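Local coordinates for protein mosquitocidal toxin (Lysinibacillus sphaericus, PDB 2VSE) that kills mosquito larvae, probably by ADP-ribosylating host proteins through its enzymatic domain while four ricin-B-like lectin domains probably bind sugars, at residues S32-S37 and D96-N101; F703-K708 and Q828-I833; F711-T716 and I726-G731; N746-H751 and W781-N786. All blocks are in the same frame, centred on the assembly; numbering follows the deposited sequence.

Interaction 1 (S32-S37 and D96-N101); sequences STRIPS and DTHLLN
Arg34 lays its guanidinium over one face of the His98 imidazole, NH1 standing 3.4 Å from CD2 and the two planes inclined by 31°. The arginine chain bends at chi2 (-70°) and again at chi3, bringing its head back across the ring while Arg34 CB rests 3.5 Å from His98 ND1. On the opposite ring face lies Asn101 CB, which leaves the imidazole sandwiched between its own helix and the arginine. This buried half is the tight one. The other half is looser, and its Ile35 and Pro36 are partly exposed: Leu100 CD1 approaches Arg34 O at 3.9 Å, Ile35 CG1 at 4.1 Å and Pro36 CD at 4.2 Å, with Ile35 crossing the leucine at about a right angle. Arg34 NH2 also donates to Phe832 O, so the arginine joins the ADP-ribosyltransferase-like region to the last lectin domain. The contact lies just past the end of helix 24-33 and at the start of helix 99-105, where His98 is the N-cap, and it abuts strand 830-834.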
loop_
_atom_site.group_PDB
_atom_site.type_symbol
_atom_site.label_atom_id
_atom_site.label_comp_id
_atom_site.label_asym_id
_atom_site.label_seq_id
_atom_site.Cartn_x
_atom_site.Cartn_y
_atom_site.Cartn_z
ATOM N N SER A 32 14.983 10.489 -4.709
ATOM C CA SER A 32 15.742 11.637 -5.217
ATOM C C SER A 32 17.258 11.453 -5.289
ATOM O O SER A 32 17.857 11.935 -6.254
ATOM C CB SER A 32 15.432 12.911 -4.425
ATOM O OG SER A 32 14.057 13.235 -4.504
ATOM N N THR A 33 17.879 10.796 -4.293
ATOM C CA THR A 33 19.367 10.732 -4.254
ATOM C C THR A 33 20.000 10.163 -5.499
ATOM O O THR A 33 21.093 10.548 -5.835
ATOM C CB THR A 33 20.030 9.981 -3.039
ATOM O OG1 THR A 33 19.265 8.843 -2.630
ATOM C CG2 THR A 33 20.246 10.895 -1.897
ATOM N N ARG A 34 19.315 9.243 -6.168
ATOM C CA ARG A 34 19.804 8.657 -7.411
ATOM C C ARG A 34 19.308 9.390 -8.682
ATOM O O ARG A 34 19.382 8.838 -9.794
ATOM C CB ARG A 34 19.412 7.175 -7.485
ATOM C CG ARG A 34 19.598 6.370 -6.202
ATOM C CD ARG A 34 21.051 6.130 -5.812
ATOM N NE ARG A 34 21.932 5.772 -6.930
ATOM C CZ ARG A 34 21.987 4.573 -7.508
ATOM N NH1 ARG A 34 21.193 3.587 -7.101
ATOM N NH2 ARG A 34 22.835 4.365 -8.507
ATOM N N ILE A 35 18.788 10.610 -8.524
ATOM C CA ILE A 35 18.338 11.422 -9.662
ATOM C C ILE A 35 19.200 12.669 -9.805
ATOM O O ILE A 35 19.078 13.600 -8.999
ATOM C CB ILE A 35 16.864 11.865 -9.523
ATOM C CG1 ILE A 35 15.936 10.657 -9.383
ATOM C CG2 ILE A 35 16.446 12.762 -10.708
ATOM C CD1 ILE A 35 14.570 11.037 -8.916
ATOM N N PRO A 36 20.076 12.692 -10.829
ATOM C CA PRO A 36 20.932 13.860 -11.070
ATOM C C PRO A 36 20.101 15.105 -11.407
ATOM O O PRO A 36 19.092 15.016 -12.117
ATOM C CB PRO A 36 21.797 13.435 -12.263
ATOM C CG PRO A 36 21.057 12.303 -12.908
ATOM C CD PRO A 36 20.296 11.618 -11.818
ATOM N N SER A 37 20.525 16.249 -10.874
ATOM C CA SER A 37 19.816 17.519 -11.063
ATOM C C SER A 37 19.390 17.786 -12.520
ATOM O O SER A 37 18.252 18.190 -12.762
ATOM C CB SER A 37 20.662 18.679 -10.529
ATOM O OG SER A 37 19.969 19.906 -10.640
ATOM N N ASP A 96 15.978 -1.000 -4.857
ATOM C CA ASP A 96 14.558 -1.024 -4.448
ATOM C C ASP A 96 13.779 0.227 -4.832
ATOM O O ASP A 96 12.607 0.141 -5.211
ATOM C CB ASP A 96 14.405 -1.186 -2.930
ATOM C CG ASP A 96 14.912 -2.511 -2.408
ATOM O OD1 ASP A 96 15.048 -3.495 -3.165
ATOM O OD2 ASP A 96 15.173 -2.565 -1.194
ATOM N N THR A 97 14.403 1.393 -4.697
ATOM C CA THR A 97 13.701 2.651 -4.961
ATOM C C THR A 97 14.321 3.418 -6.124
ATOM O O THR A 97 14.082 4.617 -6.278
ATOM C CB THR A 97 13.635 3.570 -3.699
ATOM O OG1 THR A 97 14.954 3.971 -3.311
ATOM C CG2 THR A 97 12.961 2.869 -2.525
ATOM N N HIS A 98 15.110 2.715 -6.936
ATOM C CA HIS A 98 15.893 3.332 -8.003
ATOM C C HIS A 98 15.017 3.472 -9.252
ATOM O O HIS A 98 14.969 2.572 -10.100
ATOM C CB HIS A 98 17.149 2.492 -8.249
ATOM C CG HIS A 98 18.173 3.145 -9.121
ATOM N ND1 HIS A 98 18.155 4.489 -9.430
ATOM C CD2 HIS A 98 19.279 2.639 -9.715
ATOM C CE1 HIS A 98 19.187 4.778 -10.203
ATOM N NE2 HIS A 98 19.888 3.674 -10.388
ATOM N N LEU A 99 14.317 4.608 -9.330
ATOM C CA LEU A 99 13.291 4.860 -10.342
ATOM C C LEU A 99 13.809 4.789 -11.769
ATOM O O LEU A 99 13.207 4.120 -12.615
ATOM C CB LEU A 99 12.598 6.210 -10.098
ATOM C CG LEU A 99 11.323 6.568 -10.886
ATOM C CD1 LEU A 99 10.228 5.500 -10.764
ATOM C CD2 LEU A 99 10.775 7.919 -10.451
ATOM N N LEU A 100 14.927 5.467 -12.022
ATOM C CA LEU A 100 15.480 5.568 -13.359
ATOM C C LEU A 100 15.973 4.227 -13.868
ATOM O O LEU A 100 15.889 3.953 -15.066
ATOM C CB LEU A 100 16.578 6.633 -13.414
ATOM C CG LEU A 100 16.080 8.083 -13.419
ATOM C CD1 LEU A 100 17.151 9.058 -12.972
ATOM C CD2 LEU A 100 15.526 8.477 -14.795
ATOM N N ASN A 101 16.475 3.390 -12.965
ATOM C CA ASN A 101 16.907 2.049 -13.338
ATOM C C ASN A 101 15.706 1.200 -13.736
ATOM O O ASN A 101 15.751 0.466 -14.724
ATOM C CB ASN A 101 17.657 1.387 -12.192
ATOM C CG ASN A 101 18.530 0.238 -12.655
ATOM O OD1 ASN A 101 19.605 0.446 -13.212
ATOM N ND2 ASN A 101 18.078 -0.985 -12.411
#

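Interaction 2 (F703-K708 and Q828-I833); sequences FNISSK and QLWNFI
Phe832 points its ring edge at the face of Phe703 in a T-shaped pair, with centroids 6.0 Å apart and planes at 86°; Phe703 CB sits near the plane of the Phe832 ring, at its edge. Over the centre of one face of the Trp830 indole lies a water, which donates to Leu829 O at 2.8 Å and lies close to Ser707 OG. Ile705 CG2 approaches the same indole obliquely, 3.7 Å from Trp830 CE3, while Ile705 CG1 runs beside Phe832. Ile794 packs against Ile705, Trp830 and Phe832 on this face, and Ile715 against the first two. The backbones form an antiparallel ladder: Asn704 pairs with Ile833 and Ser706 with Asn831 as hydrogen-bonded pairs, and Asn831 N reaches Ser706 O at 2.8 Å. The first and last strands of the C-terminal ricin-B domain thus meet, the pairing that closes the barrel of a beta-trefoil. On the other face, Asn831 ND2 donates to Ser706 OG across 3.1 Å, the hydroxyl lying in the amide plane; OG stands between backbone N and carbonyl carbon (chi1 80°), close to Ile833 CD1. Beyond Ser707, whose OG also bonds Lys709 N, Lys708 N donates to Leu829 O at 2.9 Å. The lysine chain runs beside Leu829, its CB 3.7 Å from the leucine CB, and its NZ bonds Lys789 O and Asp790 O.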
loop_
_atom_site.group_PDB
_atom_site.type_symbol
_atom_site.label_atom_id
_atom_site.label_comp_id
_atom_site.label_asym_id
_atom_site.label_seq_id
_atom_site.Cartn_x
_atom_site.Cartn_y
_atom_site.Cartn_z
ATOM N N PHE A 703 29.578 4.292 -13.529
ATOM C CA PHE A 703 29.050 5.413 -12.770
ATOM C C PHE A 703 29.997 6.600 -12.847
ATOM O O PHE A 703 31.212 6.417 -12.903
ATOM C CB PHE A 703 28.839 5.016 -11.298
ATOM C CG PHE A 703 27.853 3.887 -11.090
ATOM C CD1 PHE A 703 26.495 4.150 -10.914
ATOM C CD2 PHE A 703 28.279 2.562 -11.046
ATOM C CE1 PHE A 703 25.579 3.113 -10.701
ATOM C CE2 PHE A 703 27.373 1.533 -10.842
ATOM C CZ PHE A 703 26.022 1.811 -10.672
ATOM N N ASN A 704 29.429 7.802 -12.890
ATOM C CA ASN A 704 30.143 9.000 -12.508
ATOM C C ASN A 704 29.947 9.118 -11.006
ATOM O O ASN A 704 28.824 8.948 -10.507
ATOM C CB ASN A 704 29.558 10.226 -13.195
ATOM C CG ASN A 704 29.656 10.170 -14.712
ATOM O OD1 ASN A 704 28.809 10.722 -15.389
ATOM N ND2 ASN A 704 30.693 9.526 -15.245
ATOM N N ILE A 705 31.031 9.337 -10.274
ATOM C CA ILE A 705 30.933 9.444 -8.842
ATOM C C ILE A 705 31.014 10.917 -8.518
ATOM O O ILE A 705 32.101 11.518 -8.558
ATOM C CB ILE A 705 32.016 8.626 -8.143
ATOM C CG1 ILE A 705 31.913 7.154 -8.577
ATOM C CG2 ILE A 705 31.836 8.732 -6.659
ATOM C CD1 ILE A 705 33.129 6.286 -8.207
ATOM N N SER A 706 29.853 11.515 -8.246
ATOM C CA SER A 706 29.784 12.958 -8.094
ATOM C C SER A 706 29.678 13.394 -6.644
ATOM O O SER A 706 29.147 12.661 -5.787
ATOM C CB SER A 706 28.637 13.539 -8.914
ATOM O OG SER A 706 27.421 13.366 -8.242
ATOM N N SER A 707 30.166 14.596 -6.372
ATOM C CA SER A 707 30.192 15.068 -5.011
ATOM C C SER A 707 28.849 15.661 -4.586
ATOM O O SER A 707 28.246 16.474 -5.301
ATOM C CB SER A 707 31.276 16.111 -4.837
ATOM O OG SER A 707 31.231 16.540 -3.504
ATOM N N LYS A 708 28.395 15.273 -3.398
ATOM C CA LYS A 708 27.231 15.923 -2.799
ATOM C C LYS A 708 27.420 17.443 -2.709
ATOM O O LYS A 708 26.458 18.189 -2.833
ATOM C CB LYS A 708 26.967 15.364 -1.400
ATOM C CG LYS A 708 25.654 15.860 -0.809
ATOM C CD LYS A 708 25.592 15.711 0.701
ATOM C CE LYS A 708 24.232 16.194 1.225
ATOM N NZ LYS A 708 23.141 15.387 0.627
ATOM N N GLN A 828 32.820 14.712 1.579
ATOM C CA GLN A 828 33.046 13.265 1.847
ATOM C C GLN A 828 31.836 12.404 1.460
ATOM O O GLN A 828 31.824 11.192 1.695
ATOM C CB GLN A 828 33.381 13.005 3.321
ATOM C CG GLN A 828 34.552 13.836 3.817
ATOM C CD GLN A 828 34.787 13.672 5.283
ATOM O OE1 GLN A 828 33.844 13.712 6.102
ATOM N NE2 GLN A 828 36.049 13.495 5.644
ATOM N N LEU A 829 30.829 13.039 0.863
ATOM C CA LEU A 829 29.584 12.371 0.492
ATOM C C LEU A 829 29.420 12.322 -1.037
ATOM O O LEU A 829 29.772 13.273 -1.742
ATOM C CB LEU A 829 28.383 13.041 1.176
ATOM C CG LEU A 829 28.328 12.711 2.686
ATOM C CD1 LEU A 829 27.668 13.821 3.469
ATOM C CD2 LEU A 829 27.644 11.352 2.988
ATOM N N TRP A 830 28.879 11.219 -1.543
ATOM C CA TRP A 830 28.929 10.952 -2.973
ATOM C C TRP A 830 27.609 10.463 -3.521
ATOM O O TRP A 830 26.825 9.832 -2.814
ATOM C CB TRP A 830 30.017 9.916 -3.259
ATOM C CG TRP A 830 31.350 10.343 -2.722
ATOM C CD1 TRP A 830 31.880 10.048 -1.496
ATOM C CD2 TRP A 830 32.300 11.179 -3.386
ATOM N NE1 TRP A 830 33.122 10.639 -1.368
ATOM C CE2 TRP A 830 33.401 11.338 -2.514
ATOM C CE3 TRP A 830 32.333 11.803 -4.641
ATOM C CZ2 TRP A 830 34.521 12.096 -2.853
ATOM C CZ3 TRP A 830 33.451 12.564 -4.978
ATOM C CH2 TRP A 830 34.529 12.697 -4.085
ATOM N N ASN A 831 27.356 10.789 -4.784
ATOM C CA ASN A 831 26.254 10.205 -5.540
ATOM C C ASN A 831 26.818 9.294 -6.612
ATOM O O ASN A 831 27.955 9.479 -7.068
ATOM C CB ASN A 831 25.427 11.268 -6.234
ATOM C CG ASN A 831 25.110 12.452 -5.340
ATOM O OD1 ASN A 831 24.268 12.364 -4.443
ATOM N ND2 ASN A 831 25.753 13.589 -5.615
ATOM N N PHE A 832 26.022 8.316 -7.026
ATOM C CA PHE A 832 26.400 7.432 -8.109
ATOM C C PHE A 832 25.449 7.586 -9.262
ATOM O O PHE A 832 24.317 7.161 -9.187
ATOM C CB PHE A 832 26.457 5.994 -7.614
ATOM C CG PHE A 832 27.596 5.736 -6.670
ATOM C CD1 PHE A 832 28.796 5.199 -7.135
ATOM C CD2 PHE A 832 27.486 6.071 -5.330
ATOM C CE1 PHE A 832 29.859 4.979 -6.277
ATOM C CE2 PHE A 832 28.532 5.852 -4.468
ATOM C CZ PHE A 832 29.732 5.292 -4.943
ATOM N N ILE A 833 25.915 8.229 -10.325
ATOM C CA ILE A 833 25.108 8.479 -11.494
ATOM C C ILE A 833 25.530 7.528 -12.613
ATOM O O ILE A 833 26.679 7.589 -13.086
ATOM C CB ILE A 833 25.284 9.934 -12.020
ATOM C CG1 ILE A 833 25.017 10.980 -10.924
ATOM C CG2 ILE A 833 24.390 10.175 -13.257
ATOM C CD1 ILE A 833 25.791 12.347 -11.166
HETATM O O HOH W 1 32.142 14.728 -2.047
#

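Interaction 3 (F711-T716 and I726-G731); sequences FNKIIT and IFDNIG
Lys713 and Asp728 lie side by side and point the same way, a non-hydrogen-bonded antiparallel pair whose ends join in a salt bridge. NZ meets Asp728 OD1 at 2.8 Å from above the carboxylate plane, 37° out of it, and a bend at chi2 brings the lysine chain alongside the aspartate. The same OD1 accepts from a water that in turn accepts a hydrogen bond from Asn712 ND2, so two donors grip one oxygen. Asn712 and Asn729 cross at about a right angle, yet their amide planes differ by only 25°; Asn729 N donates to Asn712 O, while its OD1 accepts from Gly731 N, forming an Asx turn. Ile714 CD1 slants onto the Asn729 amide, 3.6 Å from CG. On the face shared by Lys713 and Ile715, Ile726 CG1 lies 3.7 Å from Lys713 CB, and its CD1 reaches 3.6 Å from Ile714 C. Ile714 N to Phe727 O, at 3.0 Å and 171°, is the straight central backbone bond; its return partner is weak. Together strands 713-717 and 724-728 form a beta hairpin of the C-terminal trefoil, bonded through Lys713 and Ile715 to strand 701-707, with Ile726 resting on Trp830 of strand 830-834 and Val806 of strand 802-806.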
loop_
_atom_site.group_PDB
_atom_site.type_symbol
_atom_site.label_atom_id
_atom_site.label_comp_id
_atom_site.label_asym_id
_atom_site.label_seq_id
_atom_site.Cartn_x
_atom_site.Cartn_y
_atom_site.Cartn_z
ATOM N N PHE A 711 27.367 18.688 -7.740
ATOM C CA PHE A 711 27.027 17.500 -8.518
ATOM C C PHE A 711 27.783 17.395 -9.845
ATOM O O PHE A 711 27.822 16.319 -10.459
ATOM C CB PHE A 711 25.515 17.411 -8.755
ATOM C CG PHE A 711 24.995 18.352 -9.829
ATOM C CD1 PHE A 711 25.073 18.009 -11.186
ATOM C CD2 PHE A 711 24.406 19.575 -9.481
ATOM C CE1 PHE A 711 24.595 18.876 -12.183
ATOM C CE2 PHE A 711 23.929 20.451 -10.468
ATOM C CZ PHE A 711 24.022 20.100 -11.820
ATOM N N ASN A 712 28.358 18.509 -10.294
ATOM C CA ASN A 712 29.091 18.527 -11.541
ATOM C C ASN A 712 30.572 18.258 -11.332
ATOM O O ASN A 712 31.333 18.191 -12.301
ATOM C CB ASN A 712 28.863 19.839 -12.286
ATOM C CG ASN A 712 28.919 19.671 -13.806
ATOM O OD1 ASN A 712 28.231 18.810 -14.383
ATOM N ND2 ASN A 712 29.728 20.508 -14.466
ATOM N N LYS A 713 30.973 18.080 -10.075
ATOM C CA LYS A 713 32.345 17.754 -9.763
ATOM C C LYS A 713 32.432 16.263 -9.449
ATOM O O LYS A 713 31.775 15.768 -8.526
ATOM C CB LYS A 713 32.867 18.647 -8.616
ATOM C CG LYS A 713 32.789 20.163 -8.906
ATOM C CD LYS A 713 33.837 20.573 -9.934
ATOM C CE LYS A 713 34.045 22.093 -10.004
ATOM N NZ LYS A 713 35.299 22.440 -10.730
ATOM N N ILE A 714 33.239 15.546 -10.232
ATOM C CA ILE A 714 33.266 14.078 -10.169
ATOM C C ILE A 714 34.668 13.449 -10.118
ATOM O O ILE A 714 35.659 14.049 -10.564
ATOM C CB ILE A 714 32.444 13.448 -11.308
ATOM C CG1 ILE A 714 33.157 13.600 -12.668
ATOM C CG2 ILE A 714 31.005 14.011 -11.338
ATOM C CD1 ILE A 714 32.414 12.926 -13.804
ATOM N N ILE A 715 34.746 12.244 -9.558
ATOM C CA ILE A 715 36.032 11.592 -9.356
ATOM C C ILE A 715 36.644 11.274 -10.722
ATOM O O ILE A 715 35.995 10.691 -11.578
ATOM C CB ILE A 715 35.925 10.326 -8.443
ATOM C CG1 ILE A 715 35.420 10.716 -7.039
ATOM C CG2 ILE A 715 37.286 9.636 -8.327
ATOM C CD1 ILE A 715 35.447 9.600 -5.991
ATOM N N THR A 716 37.892 11.699 -10.920
ATOM C CA THR A 716 38.531 11.600 -12.224
ATOM C C THR A 716 39.944 11.060 -12.098
ATOM O O THR A 716 40.722 11.519 -11.258
ATOM C CB THR A 716 38.553 12.982 -12.865
ATOM O OG1 THR A 716 37.206 13.439 -12.972
ATOM C CG2 THR A 716 39.224 12.975 -14.253
ATOM N N ILE A 726 39.389 15.499 -8.447
ATOM C CA ILE A 726 38.035 16.001 -8.725
ATOM C C ILE A 726 38.117 16.882 -9.958
ATOM O O ILE A 726 39.107 17.554 -10.171
ATOM C CB ILE A 726 37.466 16.838 -7.539
ATOM C CG1 ILE A 726 35.936 16.820 -7.510
ATOM C CG2 ILE A 726 37.974 18.302 -7.593
ATOM C CD1 ILE A 726 35.299 15.487 -7.170
ATOM N N PHE A 727 37.072 16.902 -10.774
ATOM C CA PHE A 727 37.110 17.662 -12.029
ATOM C C PHE A 727 35.694 17.783 -12.599
ATOM O O PHE A 727 34.873 16.878 -12.397
ATOM C CB PHE A 727 38.020 16.951 -13.052
ATOM C CG PHE A 727 38.505 17.845 -14.166
ATOM C CD1 PHE A 727 39.759 18.440 -14.097
ATOM C CD2 PHE A 727 37.716 18.086 -15.286
ATOM C CE1 PHE A 727 40.218 19.270 -15.122
ATOM C CE2 PHE A 727 38.164 18.914 -16.305
ATOM C CZ PHE A 727 39.433 19.506 -16.220
ATOM N N ASP A 728 35.397 18.881 -13.305
ATOM C CA ASP A 728 34.091 19.020 -13.949
ATOM C C ASP A 728 33.744 17.745 -14.722
ATOM O O ASP A 728 34.607 17.092 -15.310
ATOM C CB ASP A 728 34.039 20.182 -14.954
ATOM C CG ASP A 728 34.375 21.519 -14.338
ATOM O OD1 ASP A 728 34.014 21.777 -13.168
ATOM O OD2 ASP A 728 35.000 22.326 -15.045
ATOM N N ASN A 729 32.474 17.384 -14.722
ATOM C CA ASN A 729 32.002 16.279 -15.549
ATOM C C ASN A 729 32.084 16.716 -17.009
ATOM O O ASN A 729 31.354 17.615 -17.438
ATOM C CB ASN A 729 30.558 15.918 -15.185
ATOM C CG ASN A 729 30.034 14.627 -15.895
ATOM O OD1 ASN A 729 30.508 14.218 -16.960
ATOM N ND2 ASN A 729 29.039 13.997 -15.272
ATOM N N ILE A 730 33.008 16.110 -17.752
ATOM C CA ILE A 730 33.175 16.417 -19.175
ATOM C C ILE A 730 32.964 15.173 -20.032
ATOM O O ILE A 730 33.304 15.146 -21.207
ATOM C CB ILE A 730 34.533 17.105 -19.497
ATOM C CG1 ILE A 730 35.694 16.378 -18.804
ATOM C CG2 ILE A 730 34.457 18.599 -19.115
ATOM C CD1 ILE A 730 37.073 16.680 -19.376
ATOM N N GLY A 731 32.390 14.141 -19.417
ATOM C CA GLY A 731 31.984 12.916 -20.108
ATOM C C GLY A 731 33.087 12.026 -20.653
ATOM O O GLY A 731 32.909 11.390 -21.676
HETATM O O HOH W 2 27.698 15.595 -13.022
HETATM O O HOH W 3 31.371 22.563 -13.036
#

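Interaction 4 (N746-H751 and W781-N786); sequences NAYQIH and WYVEYN
Tyr748 and Trp781 face each other as a hydrogen-bonded antiparallel pair: Tyr748 N donates to Trp781 O at 2.7 Å and 170°, while the return bond from Trp781 N is more bent, at 139°. That Trp781 oxygen also lies in the plane of the Tyr748 ring, at its edge, 3.6 Å from CD2. Next to it, Tyr748 CD2 touches Val783 CG2 at 3.8 Å, Ile750 CD1 packs 3.9 Å from Trp781 CB, and Ala747 CB makes an off-centre CH-pi contact with the Tyr782 ring. The strands cross at 114°, and where they part a water links Asn746 O to Val783 N. In the second shell, Tyr748 OH bonds Phe699 N, Trp781 NE1 bonds Leu757 O, and Tyr782 stacks on Tyr590 of the preceding trefoil domain. A G1 beta bulge at Asn746 and Ala747 begins the strand. Two direct backbone bonds, with a water serving the next polar pair, suggest a short pairing in which apolar contacts of largely buried groups probably contribute much of the hold.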
loop_
_atom_site.group_PDB
_atom_site.type_symbol
_atom_site.label_atom_id
_atom_site.label_comp_id
_atom_site.label_asym_id
_atom_site.label_seq_id
_atom_site.Cartn_x
_atom_site.Cartn_y
_atom_site.Cartn_z
ATOM N N ASN A 746 31.700 -7.841 0.758
ATOM C CA ASN A 746 30.678 -6.793 0.869
ATOM C C ASN A 746 31.242 -5.442 0.438
ATOM O O ASN A 746 30.798 -4.397 0.896
ATOM C CB ASN A 746 30.134 -6.711 2.300
ATOM C CG ASN A 746 29.629 -8.049 2.802
ATOM O OD1 ASN A 746 30.320 -8.752 3.536
ATOM N ND2 ASN A 746 28.436 -8.425 2.376
ATOM N N ALA A 747 32.225 -5.480 -0.453
ATOM C CA ALA A 747 32.909 -4.282 -0.914
ATOM C C ALA A 747 33.120 -4.285 -2.440
ATOM O O ALA A 747 32.946 -5.308 -3.106
ATOM C CB ALA A 747 34.250 -4.102 -0.159
ATOM N N TYR A 748 33.493 -3.129 -2.970
ATOM C CA TYR A 748 33.682 -2.917 -4.397
ATOM C C TYR A 748 35.124 -2.583 -4.768
ATOM O O TYR A 748 35.812 -1.806 -4.080
ATOM C CB TYR A 748 32.827 -1.735 -4.845
ATOM C CG TYR A 748 31.354 -1.931 -4.634
ATOM C CD1 TYR A 748 30.523 -2.345 -5.682
ATOM C CD2 TYR A 748 30.789 -1.718 -3.382
ATOM C CE1 TYR A 748 29.160 -2.526 -5.474
ATOM C CE2 TYR A 748 29.447 -1.891 -3.164
ATOM C CZ TYR A 748 28.634 -2.293 -4.206
ATOM O OH TYR A 748 27.296 -2.453 -3.953
ATOM N N GLN A 749 35.575 -3.153 -5.872
ATOM C CA GLN A 749 36.696 -2.545 -6.554
ATOM C C GLN A 749 36.106 -1.526 -7.505
ATOM O O GLN A 749 35.019 -1.739 -8.078
ATOM C CB GLN A 749 37.589 -3.577 -7.235
ATOM C CG GLN A 749 38.450 -4.334 -6.244
ATOM C CD GLN A 749 39.115 -5.533 -6.850
ATOM O OE1 GLN A 749 38.452 -6.366 -7.461
ATOM N NE2 GLN A 749 40.425 -5.648 -6.676
ATOM N N ILE A 750 36.776 -0.384 -7.597
ATOM C CA ILE A 750 36.303 0.731 -8.403
ATOM C C ILE A 750 37.414 1.022 -9.401
ATOM O O ILE A 750 38.515 1.433 -9.018
ATOM C CB ILE A 750 35.972 1.959 -7.513
ATOM C CG1 ILE A 750 34.921 1.590 -6.450
ATOM C CG2 ILE A 750 35.531 3.147 -8.370
ATOM C CD1 ILE A 750 34.719 2.664 -5.372
ATOM N N HIS A 751 37.145 0.764 -10.677
ATOM C CA HIS A 751 38.221 0.738 -11.674
ATOM C C HIS A 751 37.844 1.226 -13.074
ATOM O O HIS A 751 36.678 1.137 -13.488
ATOM C CB HIS A 751 38.836 -0.675 -11.764
ATOM C CG HIS A 751 37.952 -1.686 -12.419
ATOM N ND1 HIS A 751 38.141 -2.108 -13.718
ATOM C CD2 HIS A 751 36.881 -2.373 -11.954
ATOM C CE1 HIS A 751 37.235 -3.021 -14.019
ATOM N NE2 HIS A 751 36.457 -3.198 -12.968
ATOM N N TRP A 781 36.411 -1.035 -1.497
ATOM C CA TRP A 781 35.740 0.102 -0.877
ATOM C C TRP A 781 34.328 -0.313 -0.466
ATOM O O TRP A 781 33.631 -1.024 -1.215
ATOM C CB TRP A 781 35.695 1.280 -1.859
ATOM C CG TRP A 781 37.090 1.652 -2.344
ATOM C CD1 TRP A 781 37.754 1.113 -3.404
ATOM C CD2 TRP A 781 37.988 2.613 -1.760
ATOM N NE1 TRP A 781 39.004 1.671 -3.512
ATOM C CE2 TRP A 781 39.173 2.595 -2.523
ATOM C CE3 TRP A 781 37.902 3.484 -0.665
ATOM C CZ2 TRP A 781 40.264 3.424 -2.243
ATOM C CZ3 TRP A 781 38.997 4.306 -0.374
ATOM C CH2 TRP A 781 40.154 4.273 -1.166
ATOM N N TYR A 782 33.921 0.088 0.735
ATOM C CA TYR A 782 32.528 -0.037 1.140
ATOM C C TYR A 782 31.812 1.221 0.682
ATOM O O TYR A 782 32.350 2.349 0.807
ATOM C CB TYR A 782 32.395 -0.162 2.655
ATOM C CG TYR A 782 33.172 -1.317 3.235
ATOM C CD1 TYR A 782 32.694 -2.637 3.141
ATOM C CD2 TYR A 782 34.396 -1.101 3.862
ATOM C CE1 TYR A 782 33.428 -3.703 3.670
ATOM C CE2 TYR A 782 35.120 -2.151 4.393
ATOM C CZ TYR A 782 34.643 -3.435 4.294
ATOM O OH TYR A 782 35.386 -4.445 4.855
ATOM N N VAL A 783 30.615 1.030 0.133
ATOM C CA VAL A 783 29.771 2.139 -0.259
ATOM C C VAL A 783 28.565 2.154 0.682
ATOM O O VAL A 783 27.742 1.259 0.668
ATOM C CB VAL A 783 29.400 2.028 -1.760
ATOM C CG1 VAL A 783 28.551 3.181 -2.209
ATOM C CG2 VAL A 783 30.664 1.950 -2.606
ATOM N N GLU A 784 28.482 3.170 1.528
ATOM C CA GLU A 784 27.527 3.164 2.641
ATOM C C GLU A 784 26.610 4.361 2.538
ATOM O O GLU A 784 27.083 5.494 2.511
ATOM C CB GLU A 784 28.274 3.191 3.980
ATOM C CG GLU A 784 29.307 2.065 4.140
ATOM C CD GLU A 784 30.206 2.204 5.380
ATOM O OE1 GLU A 784 30.275 3.297 5.992
ATOM O OE2 GLU A 784 30.842 1.187 5.753
ATOM N N TYR A 785 25.306 4.110 2.469
ATOM C CA TYR A 785 24.338 5.168 2.437
ATOM C C TYR A 785 24.170 5.769 3.828
ATOM O O TYR A 785 24.014 5.041 4.807
ATOM C CB TYR A 785 22.975 4.675 1.917
ATOM C CG TYR A 785 21.997 5.821 1.730
ATOM C CD1 TYR A 785 22.223 6.799 0.752
ATOM C CD2 TYR A 785 20.895 5.967 2.550
ATOM C CE1 TYR A 785 21.358 7.874 0.576
ATOM C CE2 TYR A 785 20.019 7.050 2.394
ATOM C CZ TYR A 785 20.267 7.993 1.397
ATOM O OH TYR A 785 19.422 9.052 1.208
ATOM N N ASN A 786 24.193 7.101 3.902
ATOM C CA ASN A 786 23.942 7.790 5.152
ATOM C C ASN A 786 22.595 8.505 5.102
ATOM O O ASN A 786 22.380 9.381 4.264
ATOM C CB ASN A 786 25.098 8.740 5.508
ATOM C CG ASN A 786 24.913 9.395 6.870
ATOM O OD1 ASN A 786 24.181 10.372 7.002
ATOM N ND2 ASN A 786 25.557 8.848 7.887
HETATM O O HOH W 4 29.764 -1.830 0.324
#

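Overall arrangement
From the N terminus, interaction 1 comes first: it brings the end of helix 24-33 to the start of helix 99-105, closing a loop of 58 residues within the enzymatic part before any of the others opens. Interaction 2 then spans the whole C-terminal lectin domain, joining its first strand to its last across 119 residues. Interactions 3 and 4 both fall within that span, one after the other and without crossing: 3 closes a tight hairpin, and 4 joins strands 747-752 and 780-786 of the sheet that also holds interaction 2. Interaction 2 touches all three others, its centre about 9 Å from that of interaction 3, and interaction 1 also touches interactions 3 and 4.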